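Local coordinates for protein BugD (Bordetella pertussis Tohama I, PDB 2F5X) that probably captures aspartic acid in the periplasm as the solute receptor of a tripartite tricarboxylate transporter-type uptake system, at residues A[124-129]-A[207-212]. Sequence-based numbering, arbitrary orientation.
Sequences NNIKEL and AYAVTS
Y208, on strand 206-210, lays its aromatic ring against the capped first turn of helix 126-136, joining a strand to a helix within the periplasmic binding protein fold, with none of its residues among those lining the aspartic acid pocket. The strand is antiparallel to strand 102-117, and backbone hydrogen bonds to I115 tie Y208 and A209 to it. With CG anti to its own carbonyl carbon (chi1 -60°), the tyrosine carries its ring to the beginning of the helix. L129 covers one face: CD2 stands 4.2 Å from the centroid of the Y208 ring, 24° off the normal, in a CH-pi contact displaced toward the rim, and the two side chains cross at about a right angle. The backbone of N125 lines the edge of the same ring, with Y208 CD1 3.5 Å from N125 C. Farther out, Y208 OH hydrogen-bonds to the carbonyl of P123, so the ring is held at its hydroxyl end as well as over its face. A water bridges the Y208 carbonyl to the start of the helix, donating to Y208 O at 2.8 Å and accepting from I126 N at 2.9 Å, thereby satisfying an amide of the first turn. A209 follows with an apolar touch, its CB 4.3 Å from I126 CD1; I126 CD1 also packs against Y208 CB at 4.2 Å, and I126 rests on S228. Beyond this point the chain moves away from the helix, and in the loop T211 OG1 bonds to M113 N and V235 O. The turn that receives Y208 is itself fixed by its N-cap: E128 N, tilted somewhat from the carbonyl plane, donates to N125 OD1 at 2.8 Å, with an almost straight N-H...O angle of 171°.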
loop_
_atom_site.group_PDB
_atom_site.type_symbol
_atom_site.label_atom_id
_atom_site.label_comp_id
_atom_site.label_asym_id
_atom_site.label_seq_id
_atom_site.Cartn_x
_atom_site.Cartn_y
_atom_site.Cartn_z
ATOM N N ASN A 124 18.758 -15.580 9.746
ATOM C CA ASN A 124 18.658 -14.545 10.769
ATOM C C ASN A 124 18.998 -13.147 10.287
ATOM O O ASN A 124 18.815 -12.189 11.026
ATOM C CB ASN A 124 19.524 -14.913 11.978
ATOM C CG ASN A 124 18.931 -16.052 12.776
ATOM O OD1 ASN A 124 17.723 -16.240 12.778
ATOM N ND2 ASN A 124 19.777 -16.815 13.458
ATOM N N ASN A 125 19.467 -13.029 9.044
ATOM C CA ASN A 125 19.803 -11.718 8.482
ATOM C C ASN A 125 19.613 -11.701 6.964
ATOM O O ASN A 125 19.385 -12.758 6.357
ATOM C CB ASN A 125 21.223 -11.276 8.900
ATOM C CG ASN A 125 22.317 -12.184 8.341
ATOM O OD1 ASN A 125 22.372 -12.436 7.149
ATOM N ND2 ASN A 125 23.206 -12.654 9.209
ATOM N N ILE A 126 19.668 -10.515 6.361
ATOM C CA ILE A 126 19.362 -10.384 4.932
ATOM C C ILE A 126 20.353 -11.138 4.024
ATOM O O ILE A 126 19.942 -11.706 3.011
ATOM C CB ILE A 126 19.190 -8.883 4.520
ATOM C CG1 ILE A 126 18.728 -8.736 3.057
ATOM C CG2 ILE A 126 20.473 -8.071 4.766
ATOM C CD1 ILE A 126 17.385 -9.392 2.720
ATOM N N LYS A 127 21.635 -11.163 4.392
ATOM C CA LYS A 127 22.622 -11.925 3.626
ATOM C C LYS A 127 22.255 -13.411 3.638
ATOM O O LYS A 127 22.214 -14.060 2.586
ATOM C CB LYS A 127 24.037 -11.723 4.182
ATOM C CG LYS A 127 25.094 -12.482 3.394
ATOM C CD LYS A 127 26.490 -12.244 3.948
ATOM C CE LYS A 127 27.530 -12.932 3.076
ATOM N NZ LYS A 127 27.622 -14.380 3.401
ATOM N N GLU A 128 21.970 -13.932 4.829
ATOM C CA GLU A 128 21.582 -15.329 4.974
ATOM C C GLU A 128 20.248 -15.619 4.333
ATOM O O GLU A 128 20.045 -16.719 3.822
ATOM C CB GLU A 128 21.525 -15.738 6.431
ATOM C CG GLU A 128 22.883 -15.783 7.076
ATOM C CD GLU A 128 22.804 -15.633 8.573
ATOM O OE1 GLU A 128 21.679 -15.564 9.121
ATOM O OE2 GLU A 128 23.874 -15.580 9.199
ATOM N N LEU A 129 19.341 -14.644 4.356
ATOM C CA LEU A 129 18.056 -14.813 3.679
ATOM C C LEU A 129 18.232 -15.054 2.185
ATOM O O LEU A 129 17.640 -15.989 1.627
ATOM C CB LEU A 129 17.123 -13.614 3.912
ATOM C CG LEU A 129 15.793 -13.671 3.145
ATOM C CD1 LEU A 129 14.884 -14.771 3.686
ATOM C CD2 LEU A 129 15.065 -12.333 3.168
ATOM N N ALA A 207 12.538 -10.410 10.817
ATOM C CA ALA A 207 12.563 -9.169 10.047
ATOM C C ALA A 207 13.966 -8.935 9.509
ATOM O O ALA A 207 14.933 -9.025 10.259
ATOM C CB ALA A 207 12.088 -7.988 10.907
ATOM N N TYR A 208 14.071 -8.641 8.212
ATOM C CA TYR A 208 15.374 -8.659 7.527
ATOM C C TYR A 208 15.866 -7.328 6.974
ATOM O O TYR A 208 17.064 -7.044 7.002
ATOM C CB TYR A 208 15.350 -9.694 6.404
ATOM C CG TYR A 208 15.079 -11.090 6.911
ATOM C CD1 TYR A 208 16.105 -11.867 7.458
ATOM C CD2 TYR A 208 13.795 -11.633 6.857
ATOM C CE1 TYR A 208 15.860 -13.162 7.920
ATOM C CE2 TYR A 208 13.540 -12.917 7.328
ATOM C CZ TYR A 208 14.574 -13.671 7.862
ATOM O OH TYR A 208 14.309 -14.939 8.323
ATOM N N ALA A 209 14.950 -6.520 6.456
ATOM C CA ALA A 209 15.339 -5.311 5.739
ATOM C C ALA A 209 14.146 -4.410 5.491
ATOM O O ALA A 209 13.001 -4.860 5.525
ATOM C CB ALA A 209 15.989 -5.676 4.396
ATOM N N VAL A 210 14.432 -3.144 5.208
ATOM C CA VAL A 210 13.400 -2.180 4.822
ATOM C C VAL A 210 13.639 -1.697 3.390
ATOM O O VAL A 210 14.742 -1.850 2.866
ATOM C CB VAL A 210 13.347 -0.978 5.795
ATOM C CG1 VAL A 210 12.909 -1.450 7.186
ATOM C CG2 VAL A 210 14.713 -0.252 5.859
ATOM N N THR A 211 12.612 -1.126 2.762
ATOM C CA THR A 211 12.703 -0.719 1.357
ATOM C C THR A 211 12.851 0.786 1.172
ATOM O O THR A 211 12.757 1.292 0.050
ATOM C CB THR A 211 11.466 -1.181 0.579
ATOM O OG1 THR A 211 10.304 -0.576 1.164
ATOM C CG2 THR A 211 11.252 -2.693 0.732
ATOM N N SER A 212 13.055 1.500 2.274
ATOM C CA SER A 212 13.294 2.939 2.231
ATOM C C SER A 212 14.751 3.255 1.866
ATOM O O SER A 212 15.607 2.371 1.899
ATOM C CB SER A 212 12.917 3.563 3.576
ATOM O OG SER A 212 13.441 2.782 4.635
HETATM O O HOH W 1 19.171 -8.321 8.224
#